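Local coordinates for protein extracellular ligand-binding receptor (Rhodopseudomonas palustris, PDB 3SG0) that binds benzoylformate and probably serves as the periplasmic solute-binding component of an uptake system for aromatic acids, in the leucine-binding protein family, at residues V90-L103 and T114-V126. Sequence-based numbering, arbitrary orientation.
With 173 (benzoyl-formic acid), chain B.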
loop_
_atom_site.group_PDB
_atom_site.type_symbol
_atom_site.label_atom_id
_atom_site.label_comp_id
_atom_site.label_asym_id
_atom_site.label_seq_id
_atom_site.Cartn_x
_atom_site.Cartn_y
_atom_site.Cartn_z
ATOM N N VAL A 90 -10.553 9.693 18.707
ATOM C CA VAL A 90 -11.097 8.873 17.641
ATOM C C VAL A 90 -11.154 7.401 18.033
ATOM O O VAL A 90 -10.319 6.897 18.794
ATOM C CB VAL A 90 -10.320 9.043 16.322
ATOM C CG1 VAL A 90 -10.409 10.480 15.842
ATOM C CG2 VAL A 90 -8.864 8.617 16.470
ATOM N N ASP A 91 -12.154 6.712 17.504
ATOM C CA ASP A 91 -12.316 5.293 17.773
ATOM C C ASP A 91 -11.353 4.423 16.987
ATOM O O ASP A 91 -10.990 3.333 17.439
ATOM C CB ASP A 91 -13.752 4.883 17.479
ATOM C CG ASP A 91 -14.733 5.610 18.356
ATOM O OD1 ASP A 91 -14.668 5.414 19.585
ATOM O OD2 ASP A 91 -15.552 6.403 17.834
ATOM N N VAL A 92 -10.966 4.901 15.805
ATOM C CA VAL A 92 -10.031 4.207 14.933
ATOM C C VAL A 92 -9.131 5.250 14.287
ATOM O O VAL A 92 -9.605 6.330 13.921
ATOM C CB VAL A 92 -10.766 3.440 13.810
ATOM C CG1 VAL A 92 -9.777 2.738 12.888
ATOM C CG2 VAL A 92 -11.756 2.438 14.395
ATOM N N LEU A 93 -7.848 4.928 14.142
ATOM C CA LEU A 93 -6.901 5.760 13.404
ATOM C C LEU A 93 -6.543 5.034 12.129
ATOM O O LEU A 93 -6.386 3.818 12.142
ATOM C CB LEU A 93 -5.643 5.966 14.235
ATOM C CG LEU A 93 -4.548 6.872 13.678
ATOM C CD1 LEU A 93 -5.069 8.268 13.319
ATOM C CD2 LEU A 93 -3.393 6.969 14.667
ATOM N N ILE A 94 -6.422 5.772 11.034
ATOM C CA ILE A 94 -6.043 5.212 9.747
ATOM C C ILE A 94 -4.858 6.002 9.203
ATOM O O ILE A 94 -4.878 7.239 9.214
ATOM C CB ILE A 94 -7.224 5.257 8.756
ATOM C CG1 ILE A 94 -8.438 4.516 9.347
ATOM C CG2 ILE A 94 -6.803 4.707 7.406
ATOM C CD1 ILE A 94 -9.642 4.447 8.421
ATOM N N GLY A 95 -3.820 5.305 8.758
ATOM C CA GLY A 95 -2.681 5.950 8.121
ATOM C C GLY A 95 -1.355 5.312 8.494
ATOM O O GLY A 95 -1.311 4.290 9.191
ATOM N N SER A 96 -0.249 5.857 7.994
ATOM C CA SER A 96 -0.238 6.842 6.930
ATOM C C SER A 96 -0.188 6.103 5.586
ATOM O O SER A 96 -0.565 4.928 5.489
ATOM C CB SER A 96 0.967 7.766 7.128
ATOM O OG SER A 96 1.056 8.760 6.116
ATOM N N SER A 97 0.276 6.807 4.557
ATOM C CA SER A 97 0.350 6.284 3.199
ATOM C C SER A 97 1.641 5.538 2.912
ATOM O O SER A 97 1.689 4.721 1.989
ATOM C CB SER A 97 0.282 7.440 2.207
ATOM O OG SER A 97 -0.815 8.304 2.450
ATOM N N LEU A 98 2.690 5.876 3.657
ATOM C CA LEU A 98 4.043 5.391 3.388
ATOM C C LEU A 98 4.582 4.665 4.601
ATOM O O LEU A 98 4.189 4.957 5.733
ATOM C CB LEU A 98 4.998 6.544 3.069
ATOM C CG LEU A 98 4.509 7.646 2.138
ATOM C CD1 LEU A 98 5.616 8.680 1.907
ATOM C CD2 LEU A 98 4.013 7.076 0.827
ATOM N N THR A 99 5.510 3.750 4.366
ATOM C CA THR A 99 6.084 2.955 5.433
ATOM C C THR A 99 6.865 3.776 6.472
ATOM O O THR A 99 6.602 3.647 7.666
ATOM C CB THR A 99 6.924 1.797 4.861
ATOM O OG1 THR A 99 6.057 0.869 4.202
ATOM C CG2 THR A 99 7.667 1.078 5.962
ATOM N N PRO A 100 7.821 4.623 6.050
ATOM C CA PRO A 100 8.563 5.390 7.060
ATOM C C PRO A 100 7.649 6.285 7.897
ATOM O O PRO A 100 7.907 6.532 9.077
ATOM C CB PRO A 100 9.534 6.241 6.218
ATOM C CG PRO A 100 8.971 6.237 4.821
ATOM C CD PRO A 100 8.292 4.907 4.681
ATOM N N VAL A 101 6.593 6.787 7.277
ATOM C CA VAL A 101 5.667 7.686 7.947
ATOM C C VAL A 101 4.775 6.921 8.923
ATOM O O VAL A 101 4.405 7.432 9.984
ATOM C CB VAL A 101 4.839 8.476 6.914
ATOM C CG1 VAL A 101 3.924 9.452 7.595
ATOM C CG2 VAL A 101 5.764 9.200 5.942
ATOM N N SER A 102 4.449 5.680 8.570
ATOM C CA SER A 102 3.564 4.842 9.381
ATOM C C SER A 102 4.237 4.182 10.576
ATOM O O SER A 102 3.587 3.924 11.585
ATOM C CB SER A 102 2.951 3.744 8.520
ATOM O OG SER A 102 2.109 4.290 7.522
ATOM N N LEU A 103 5.522 3.871 10.457
ATOM C CA LEU A 103 6.208 3.134 11.513
ATOM C C LEU A 103 6.039 3.713 12.925
ATOM O O LEU A 103 5.713 2.971 13.845
ATOM C CB LEU A 103 7.688 2.940 11.173
ATOM C CG LEU A 103 7.974 1.745 10.270
ATOM C CD1 LEU A 103 9.378 1.838 9.678
ATOM C CD2 LEU A 103 7.782 0.439 11.036
ATOM N N THR A 114 -5.906 2.090 20.627
ATOM C CA THR A 114 -6.751 2.444 19.501
ATOM C C THR A 114 -6.290 1.674 18.272
ATOM O O THR A 114 -5.104 1.681 17.951
ATOM C CB THR A 114 -6.648 3.956 19.238
ATOM O OG1 THR A 114 -7.058 4.665 20.408
ATOM C CG2 THR A 114 -7.518 4.389 18.066
ATOM N N PRO A 115 -7.214 0.993 17.580
ATOM C CA PRO A 115 -6.793 0.286 16.369
ATOM C C PRO A 115 -6.268 1.256 15.316
ATOM O O PRO A 115 -6.814 2.352 15.123
ATOM C CB PRO A 115 -8.078 -0.374 15.851
ATOM C CG PRO A 115 -9.078 -0.230 16.903
ATOM C CD PRO A 115 -8.643 0.812 17.881
ATOM N N LEU A 116 -5.206 0.837 14.639
ATOM C CA LEU A 116 -4.575 1.579 13.556
ATOM C C LEU A 116 -4.693 0.769 12.280
ATOM O O LEU A 116 -4.195 -0.356 12.221
ATOM C CB LEU A 116 -3.088 1.810 13.852
ATOM C CG LEU A 116 -2.267 2.420 12.708
ATOM C CD1 LEU A 116 -2.723 3.831 12.385
ATOM C CD2 LEU A 116 -0.781 2.401 13.024
HETATM N N MSE A 117 -5.353 1.328 11.269
HETATM C CA MSE A 117 -5.407 0.716 9.946
HETATM C C MSE A 117 -4.338 1.406 9.107
HETATM O O MSE A 117 -4.551 2.529 8.637
HETATM C CB MSE A 117 -6.778 0.915 9.298
HETATM C CG MSE A 117 -7.961 0.707 10.225
HETATM SE SE MSE A 117 -8.113 -1.044 11.010
HETATM C CE MSE A 117 -8.446 -2.046 9.358
ATOM N N THR A 118 -3.170 0.796 8.945
ATOM C CA THR A 118 -2.149 1.449 8.143
ATOM C C THR A 118 -2.440 1.265 6.662
ATOM O O THR A 118 -2.994 0.240 6.262
ATOM C CB THR A 118 -0.732 0.968 8.500
ATOM O OG1 THR A 118 0.217 1.744 7.765
ATOM C CG2 THR A 118 -0.509 -0.502 8.172
HETATM N N MSE A 119 -2.080 2.259 5.851
HETATM C CA MSE A 119 -2.298 2.188 4.406
HETATM C C MSE A 119 -1.013 1.908 3.625
HETATM O O MSE A 119 -1.019 1.913 2.389
HETATM C CB MSE A 119 -2.997 3.455 3.896
HETATM C CG MSE A 119 -4.375 3.652 4.512
HETATM SE SE MSE A 119 -5.320 5.193 3.834
HETATM C CE MSE A 119 -4.271 6.596 4.697
ATOM N N ALA A 120 0.075 1.643 4.341
ATOM C CA ALA A 120 1.377 1.421 3.731
ATOM C C ALA A 120 1.656 -0.073 3.548
ATOM O O ALA A 120 0.832 -0.915 3.919
ATOM C CB ALA A 120 2.447 2.104 4.560
ATOM N N ALA A 121 2.814 -0.397 2.976
ATOM C CA ALA A 121 3.023 -1.727 2.392
ATOM C C ALA A 121 4.006 -2.660 3.094
ATOM O O ALA A 121 3.885 -3.879 2.956
ATOM C CB ALA A 121 3.444 -1.586 0.926
ATOM N N ALA A 122 5.019 -2.132 3.775
ATOM C CA ALA A 122 6.098 -3.003 4.262
ATOM C C ALA A 122 5.638 -4.002 5.321
ATOM O O ALA A 122 4.870 -3.667 6.215
ATOM C CB ALA A 122 7.246 -2.182 4.795
ATOM N N ALA A 123 6.136 -5.233 5.225
ATOM C CA ALA A 123 5.736 -6.289 6.148
ATOM C C ALA A 123 5.964 -5.919 7.609
ATOM O O ALA A 123 5.167 -6.295 8.472
ATOM C CB ALA A 123 6.476 -7.575 5.819
ATOM N N ILE A 124 7.034 -5.174 7.883
ATOM C CA ILE A 124 7.412 -4.827 9.249
ATOM C C ILE A 124 6.324 -4.031 9.979
ATOM O O ILE A 124 6.324 -3.939 11.210
ATOM C CB ILE A 124 8.765 -4.067 9.253
ATOM C CG1 ILE A 124 9.335 -3.937 10.662
ATOM C CG2 ILE A 124 8.633 -2.699 8.617
ATOM C CD1 ILE A 124 10.757 -3.423 10.677
ATOM N N LEU A 125 5.396 -3.443 9.229
ATOM C CA LEU A 125 4.313 -2.706 9.870
ATOM C C LEU A 125 3.427 -3.591 10.750
ATOM O O LEU A 125 2.854 -3.103 11.726
ATOM C CB LEU A 125 3.484 -1.953 8.837
ATOM C CG LEU A 125 4.260 -0.854 8.095
ATOM C CD1 LEU A 125 3.486 -0.374 6.882
ATOM C CD2 LEU A 125 4.589 0.300 9.030
ATOM N N VAL A 126 3.305 -4.881 10.415
ATOM C CA VAL A 126 2.460 -5.780 11.211
ATOM C C VAL A 126 3.079 -7.132 11.537
ATOM O O VAL A 126 2.473 -7.910 12.279
ATOM C CB VAL A 126 1.080 -6.056 10.555
ATOM C CG1 VAL A 126 0.259 -4.786 10.491
ATOM C CG2 VAL A 126 1.229 -6.718 9.180
HETATM O O1B 173 B . 4.737 1.629 1.991
HETATM C C1 173 B . 5.217 2.518 1.339
HETATM O O1A 173 B . 6.251 3.326 1.796
HETATM C C2 173 B . 4.881 2.656 -0.122
HETATM O O2 173 B . 5.542 3.352 -0.833
HETATM C C1G 173 B . 3.660 1.942 -0.612
HETATM C C2D 173 B . 2.376 2.018 0.208
HETATM C C2E 173 B . 1.139 1.280 -0.259
HETATM C C3 173 B . 1.204 0.456 -1.544
HETATM C C1E 173 B . 2.516 0.395 -2.348
HETATM C C1D 173 B . 3.754 1.140 -1.897
HETATM O O HOH W 1 -8.502 7.068 20.859
HETATM O O HOH W 2 -0.794 4.114 0.684
#
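Thr99 OG1 joins the two segments at the ligand. It donates to O1B of benzoyl-formic acid over 2.7 Å and accepts the N-H of Ala122, with Ala122 N 3.2 Å away. This hydroxyl lies anti to the carbonyl carbon of Thr99 (chi1 -67°), on the side of its own backbone N, and the two hold the two carboxylate oxygens: Thr99 N donates to O1A at 2.7 Å in an almost straight bond. Ala121 N gives O1B another hydrogen bond, and Arg198 also bonds the ligand. Thr99 N lies at the start of helix 99-111, whose dipole would probably favour the bound carboxylate. The methyl of Ala122 packs tightly on Thr99, CB to CG2 3.5 Å.

Behind the pocket, Ser102 OG donates to Leu98 O, 2.8 Å away and above the carbonyl plane. The same hydroxyl lies 3.2 Å from Thr118 OG1 and takes a weak bond from Ser96 N, the nitrogen of the cis peptide that joins Gly95 to Ser96. Met119 N reaches Ser96 O. A water bridges Ser97 O and Met119 O.

Strands 92-94 and 116-118 run parallel. Leu93 N bonds Pro115 O, Met117 N bonds Leu93 O at 2.8 Å, and Gly95 N bonds Met117 O. Leu93 and Leu116 lie side by side on one face of the sheet. On the other, selenomethionine Met117 crosses Ile94, while the SE of selenomethionine Met119 meets Ile94 CG2 at 3.9 Å. Strand 92-94, helix 99-111 and strand 116-118 form a beta-alpha-beta unit, with the ligand at the C-terminal ends of its parallel strands, as in periplasmic binding proteins.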